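Local coordinates for protein arabinogalactan endo-1,4-beta-galactosidase (Ignisphaera aggregans, PDB 7OSK) that probably acts as a hyperthermostable family 53 glycoside hydrolase that cleaves the beta-1,4-galactan backbone of arabinogalactan at internal linkages, here represented by its calcium-binding catalytic domain, at residues Ala238-Tyr241 with Ile242-Asp246; Met185-Ile188 with Gly189-Ile192; Leu80-Leu83 with Lys84-Val88. All blocks are in the same frame, centred on the assembly; numbering follows the deposited sequence.

Interaction 1 of 3, residues Ala238-Tyr241 with Ile242-Asp246; sequences ADFY and INFID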
# COMPACT_ATOMS: atom_id res chain seq x y z
N ALA A 238 -11.77 -14.82 6.00
CA ALA A 238 -12.02 -15.49 4.72
C ALA A 238 -13.49 -15.49 4.34
O ALA A 238 -13.84 -15.27 3.18
CB ALA A 238 -11.48 -16.91 4.77
N ASP A 239 -14.37 -15.73 5.32
CA ASP A 239 -15.80 -15.80 5.05
C ASP A 239 -16.34 -14.46 4.56
O ASP A 239 -17.36 -14.42 3.86
CB ASP A 239 -16.56 -16.25 6.29
CG ASP A 239 -16.27 -15.40 7.51
OD1 ASP A 239 -15.12 -14.91 7.63
OD2 ASP A 239 -17.18 -15.21 8.34
N PHE A 240 -15.68 -13.37 4.92
CA PHE A 240 -16.08 -12.05 4.45
C PHE A 240 -15.62 -11.81 3.01
O PHE A 240 -16.36 -11.26 2.20
CB PHE A 240 -15.52 -10.95 5.36
CG PHE A 240 -15.66 -9.57 4.78
CD1 PHE A 240 -16.85 -8.87 4.91
CD2 PHE A 240 -14.61 -8.97 4.11
CE1 PHE A 240 -16.99 -7.60 4.38
CE2 PHE A 240 -14.74 -7.70 3.57
CZ PHE A 240 -15.93 -7.01 3.71
N TYR A 241 -14.39 -12.23 2.71
CA TYR A 241 -13.85 -12.11 1.36
C TYR A 241 -14.76 -12.83 0.37
O TYR A 241 -15.05 -12.31 -0.71
CB TYR A 241 -12.44 -12.68 1.29
CG TYR A 241 -11.35 -11.71 1.70
CD1 TYR A 241 -11.23 -11.29 3.02
CD2 TYR A 241 -10.43 -11.23 0.78
CE1 TYR A 241 -10.23 -10.41 3.41
CE2 TYR A 241 -9.42 -10.35 1.16
CZ TYR A 241 -9.33 -9.95 2.47
OH TYR A 241 -8.33 -9.08 2.86
N ILE A 242 -15.20 -14.03 0.74
CA ILE A 242 -16.11 -14.80 -0.09
C ILE A 242 -17.37 -14.00 -0.39
O ILE A 242 -17.73 -13.83 -1.55
CB ILE A 242 -16.50 -16.13 0.59
CG1 ILE A 242 -15.28 -17.04 0.69
CG2 ILE A 242 -17.62 -16.83 -0.20
CD1 ILE A 242 -15.51 -18.31 1.50
N ASN A 243 -18.04 -13.53 0.65
CA ASN A 243 -19.29 -12.81 0.51
C ASN A 243 -19.13 -11.53 -0.30
O ASN A 243 -19.99 -11.18 -1.11
CB ASN A 243 -19.88 -12.48 1.88
CG ASN A 243 -20.24 -13.71 2.68
OD1 ASN A 243 -20.64 -14.74 2.13
ND2 ASN A 243 -20.10 -13.62 4.00
N PHE A 244 -18.02 -10.84 -0.08
CA PHE A 244 -17.78 -9.55 -0.72
C PHE A 244 -17.39 -9.69 -2.18
O PHE A 244 -17.90 -8.98 -3.04
CB PHE A 244 -16.69 -8.78 0.04
CG PHE A 244 -16.50 -7.37 -0.45
CD1 PHE A 244 -15.61 -7.09 -1.47
CD2 PHE A 244 -17.21 -6.33 0.13
CE1 PHE A 244 -15.44 -5.79 -1.92
CE2 PHE A 244 -17.04 -5.03 -0.32
CZ PHE A 244 -16.15 -4.76 -1.34
N ILE A 245 -16.47 -10.61 -2.47
CA ILE A 245 -15.95 -10.77 -3.82
C ILE A 245 -16.97 -11.45 -4.74
O ILE A 245 -17.13 -11.05 -5.89
CB ILE A 245 -14.63 -11.58 -3.82
CG1 ILE A 245 -13.56 -10.80 -3.05
CG2 ILE A 245 -14.16 -11.86 -5.25
CD1 ILE A 245 -12.25 -11.54 -2.87
N ASP A 246 -17.65 -12.47 -4.23
CA ASP A 246 -18.73 -13.12 -4.97
C ASP A 246 -19.73 -12.09 -5.47
O ASP A 246 -20.09 -12.06 -6.65
CB ASP A 246 -19.45 -14.16 -4.10
CG ASP A 246 -18.68 -15.45 -3.97
OD1 ASP A 246 -17.47 -15.46 -4.25
OD2 ASP A 246 -19.30 -16.47 -3.57

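Interaction 2 of 3, residues Met185-Ile188 with Gly189-Ile192; sequences MVQI and GNEI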
# COMPACT_ATOMS: atom_id res chain seq x y z
N MET A 185 -0.16 -1.10 -12.26
CA MET A 185 -1.35 -1.53 -11.54
C MET A 185 -2.04 -0.35 -10.86
O MET A 185 -1.39 0.54 -10.32
CB MET A 185 -1.00 -2.59 -10.50
CG MET A 185 -0.60 -3.91 -11.12
SD MET A 185 -0.32 -5.24 -9.94
CE MET A 185 -0.11 -6.61 -11.08
N VAL A 186 -3.37 -0.37 -10.88
CA VAL A 186 -4.17 0.64 -10.21
C VAL A 186 -5.06 -0.00 -9.15
O VAL A 186 -5.62 -1.08 -9.37
CB VAL A 186 -5.03 1.44 -11.22
CG1 VAL A 186 -6.05 2.33 -10.49
CG2 VAL A 186 -4.13 2.27 -12.12
N GLN A 187 -5.17 0.67 -8.02
CA GLN A 187 -5.95 0.17 -6.89
C GLN A 187 -7.16 1.06 -6.64
O GLN A 187 -7.05 2.16 -6.11
CB GLN A 187 -5.05 0.08 -5.65
CG GLN A 187 -5.78 -0.02 -4.33
CD GLN A 187 -4.87 -0.38 -3.15
OE1 GLN A 187 -5.27 -0.25 -2.00
NE2 GLN A 187 -3.65 -0.84 -3.44
N ILE A 188 -8.33 0.55 -7.04
CA ILE A 188 -9.56 1.32 -6.99
C ILE A 188 -10.05 1.45 -5.54
O ILE A 188 -10.79 0.61 -5.04
CB ILE A 188 -10.68 0.67 -7.84
CG1 ILE A 188 -10.17 0.29 -9.23
CG2 ILE A 188 -11.89 1.60 -7.95
CD1 ILE A 188 -9.68 1.46 -10.07
N GLY A 189 -9.62 2.52 -4.88
CA GLY A 189 -9.96 2.74 -3.48
C GLY A 189 -8.99 2.02 -2.57
O GLY A 189 -8.29 1.11 -3.01
N ASN A 190 -8.94 2.42 -1.30
CA ASN A 190 -8.06 1.77 -0.33
C ASN A 190 -8.85 1.07 0.76
O ASN A 190 -9.58 1.71 1.53
CB ASN A 190 -7.11 2.79 0.31
CG ASN A 190 -5.98 2.12 1.08
OD1 ASN A 190 -5.09 1.51 0.48
ND2 ASN A 190 -6.02 2.22 2.40
N GLU A 191 -8.69 -0.25 0.83
CA GLU A 191 -9.40 -1.08 1.79
C GLU A 191 -10.90 -0.78 1.75
O GLU A 191 -11.47 -0.26 2.72
CB GLU A 191 -8.83 -0.87 3.19
CG GLU A 191 -7.36 -1.26 3.31
CD GLU A 191 -6.81 -1.06 4.71
OE1 GLU A 191 -7.58 -0.70 5.62
OE2 GLU A 191 -5.59 -1.27 4.89
N ILE A 192 -11.51 -1.11 0.63
CA ILE A 192 -12.90 -0.75 0.36
C ILE A 192 -13.87 -1.82 0.87
O ILE A 192 -14.87 -2.13 0.23
CB ILE A 192 -13.13 -0.53 -1.16
CG1 ILE A 192 -12.56 -1.71 -1.96
CG2 ILE A 192 -12.46 0.75 -1.61
CD1 ILE A 192 -13.28 -1.96 -3.26

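Interaction 3 of 3, residues Leu80-Leu83 with Lys84-Val88; sequences LDIL and KENGV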
# COMPACT_ATOMS: atom_id res chain seq x y z
N LEU A 80 15.73 5.28 -3.96
CA LEU A 80 15.33 4.25 -4.91
C LEU A 80 16.49 3.33 -5.26
O LEU A 80 16.29 2.15 -5.54
CB LEU A 80 14.78 4.90 -6.19
CG LEU A 80 13.40 5.55 -6.06
CD1 LEU A 80 13.06 6.30 -7.34
CD2 LEU A 80 12.33 4.52 -5.74
N ASP A 81 17.71 3.86 -5.23
CA ASP A 81 18.89 3.04 -5.46
C ASP A 81 19.11 2.08 -4.29
O ASP A 81 19.50 0.94 -4.49
CB ASP A 81 20.14 3.91 -5.67
CG ASP A 81 20.13 4.63 -7.01
OD1 ASP A 81 19.54 4.10 -7.97
OD2 ASP A 81 20.74 5.72 -7.09
N ILE A 82 18.84 2.56 -3.08
CA ILE A 82 18.98 1.73 -1.89
C ILE A 82 17.97 0.58 -1.93
O ILE A 82 18.30 -0.55 -1.59
CB ILE A 82 18.79 2.54 -0.59
CG1 ILE A 82 19.82 3.68 -0.53
CG2 ILE A 82 18.93 1.63 0.63
CD1 ILE A 82 19.65 4.60 0.67
N LEU A 83 16.75 0.89 -2.34
CA LEU A 83 15.70 -0.12 -2.41
C LEU A 83 16.00 -1.15 -3.49
O LEU A 83 15.83 -2.35 -3.27
CB LEU A 83 14.35 0.54 -2.68
CG LEU A 83 13.82 1.47 -1.58
CD1 LEU A 83 12.47 2.07 -1.99
CD2 LEU A 83 13.69 0.74 -0.25
N LYS A 84 16.45 -0.69 -4.65
CA LYS A 84 16.69 -1.58 -5.78
C LYS A 84 17.80 -2.58 -5.45
O LYS A 84 17.65 -3.77 -5.71
CB LYS A 84 17.06 -0.78 -7.03
CG LYS A 84 16.95 -1.57 -8.34
CD LYS A 84 15.53 -2.09 -8.59
CE LYS A 84 15.42 -2.85 -9.90
NZ LYS A 84 14.07 -3.45 -10.07
N GLU A 85 18.89 -2.09 -4.88
CA GLU A 85 20.03 -2.95 -4.57
C GLU A 85 19.71 -3.89 -3.41
O GLU A 85 20.44 -4.86 -3.18
CB GLU A 85 21.27 -2.10 -4.25
CG GLU A 85 21.42 -1.69 -2.79
CD GLU A 85 22.72 -0.94 -2.54
OE1 GLU A 85 23.31 -0.43 -3.51
OE2 GLU A 85 23.16 -0.88 -1.37
N ASN A 86 18.63 -3.60 -2.70
CA ASN A 86 18.20 -4.44 -1.58
C ASN A 86 17.18 -5.49 -2.00
O ASN A 86 16.80 -6.34 -1.19
CB ASN A 86 17.63 -3.58 -0.46
CG ASN A 86 18.69 -3.09 0.50
OD1 ASN A 86 18.97 -3.73 1.52
ND2 ASN A 86 19.31 -1.95 0.18
N GLY A 87 16.74 -5.43 -3.25
CA GLY A 87 15.87 -6.45 -3.81
C GLY A 87 14.47 -5.97 -4.12
O GLY A 87 13.68 -6.72 -4.70
N VAL A 88 14.15 -4.74 -3.74
CA VAL A 88 12.82 -4.20 -4.00
C VAL A 88 12.66 -3.88 -5.48
O VAL A 88 13.50 -3.19 -6.06
CB VAL A 88 12.56 -2.93 -3.16
CG1 VAL A 88 11.21 -2.31 -3.51
CG2 VAL A 88 12.61 -3.26 -1.67

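Interaction 1 of 3, residues Ala238-Tyr241 with Ile242-Asp246
Phe240 and Phe244, one turn apart on helix 238-250, lie side by side and point the same way. Their ring planes are 30° apart, but the centroids are 5.6 Å from one another, so the rings have slid past each other and barely overlap. Phe240 CZ meets Phe244 CD2 at 3.9 Å, and Phe244 CB lies above one face of the Phe240 ring, offset toward the rim. Both side chains carry CG anti to the backbone N (chi1 168° in Phe240 and -173° in Phe244); the shared torsion sends both rings off the same side of the helix. The next pair, Tyr241 and Ile245, meets more loosely, with Tyr241 CD2 4.1 Å from Ile245 CD1.

Behind these side chains runs the i to i+4 backbone ladder. Phe244 N donates to Phe240 O (2.9 Å) and Ile245 N to Tyr241 O (2.8 Å), whereas the bond from Asn243 N to Asp239 O is weak. Further out, Trp206 meets the Phe244 ring edge-to-face, and Tyr241, Phe244 and Ile245 are buried against Leu233, Ile260 and Ile258 of strands 228-234 and 257-261, the two that this helix joins as a beta-alpha-beta crossover. Where the paired side chains touch, the atoms are all carbon; hydrogen bonding between the two segments therefore runs through the backbone, and Tyr241 OH has its anchor outside them, at Gly235 O.

Interaction 2 of 3, residues Met185-Ile188 with Gly189-Ile192
Gln187 and Asn190, where strand 185-188 runs into its loop, bring their side-chain amides together at an oblique crossing, with the two amide planes only 12° apart. Gln187 holds CG anti to its own N (chi1 163°) and stays extended beyond it, so that the chain runs past the Gly189 carbonyl toward Asn190. Asn190 is bonded through several atoms: its ND2 donates to Ala142 O, its backbone O accepts from Gln147 NE2, and its OD1 takes weak hydrogen bonds from Arg92 and His232.

The polar network belongs to the mouth of the (beta/alpha)8 barrel, where the fourth strand gives way to its loop. In clan GH-A, to which family 53 belongs, an Asn-Glu pair at this position supplies the general acid/base, and Asn190-Glu191 probably corresponds to it. Glu191 points away from the strand, with OE2 bonded to Ser261 OG and a carboxylate close to that of Glu292 on strand 287-293.

Van der Waals contact is made by two methyls of Ile192 with one carbonyl oxygen: CG2 comes to 3.8 Å from Ile188 O, and CD1 to 4.0 Å from Ile188 O. Apolar packing is left to the Ile188 side chain, directed outward onto Leu213, Ala216 and Ile217 of helix 206-223. In the backbone, Gly189 takes a positive phi of 85°, a region that glycine enters easily.

Interaction 3 of 3, residues Leu80-Leu83 with Lys84-Val88
Asn86 folds back alongside Ile82, the two side chains pointing the same way, and its ND2 donates to Ile82 O at the end of helix 79-85; the modelled separation is doubtfully short. The same amide nitrogen, ND2, lies 3.6 Å from Ile82 CG2. The backbone N of Asn86 adds weak bonds to Ile82 O and Leu83 O. Glu85 CG occupies the position between its own N and carbonyl carbon (chi1 88°), which sets it 3.5 Å from Ile82 O, and OE1 is drawn off to a salt bridge with Arg77.

The helix closes in a Schellman motif. Val88 N reaches back to Leu83 O (3.0 Å), Gly87 N to Lys84 O (3.1 Å), and Gly87 takes the positive phi of 113° that the motif needs. The apolar contact that commonly accompanies it is also here, Leu83 CB meeting Val88 CB at 3.9 Å. Lys84 bends about its CB-CG bond (chi2 60°) and is extended beyond, and its ammonium makes a cation-pi contact with Phe129.

Leu83 and Val88 both rest on Val54 of strand 51-55, Leu83 also touches Ile91 of strand 90-95, and Leu80 packs against Phe120 and Ala124 of helix 114-126.

Overall arrangement
All three contacts are local, and together they sample three recurring pieces of one (beta/alpha)8 barrel: a helix end, a strand end and the body of a helix, met in the chain order interaction 3, interaction 2, interaction 1. Interaction 2 is nearest the middle, its centre about 9 Å from that of the chain, and through the probable Asn190-Glu191 pair it borders the likely catalytic cleft. The side chain of Glu191 is about 6 Å from a bound hexane-1,6-diol, probably from the crystallisation liquor. Interaction 1 touches interaction 2, Phe244 CZ lying 3.3 Å from Ile192 O. Interactions 1 and 3 sit on opposite sides of the chain's centre, with centres about 35 Å apart. All three lie away from the calcium site.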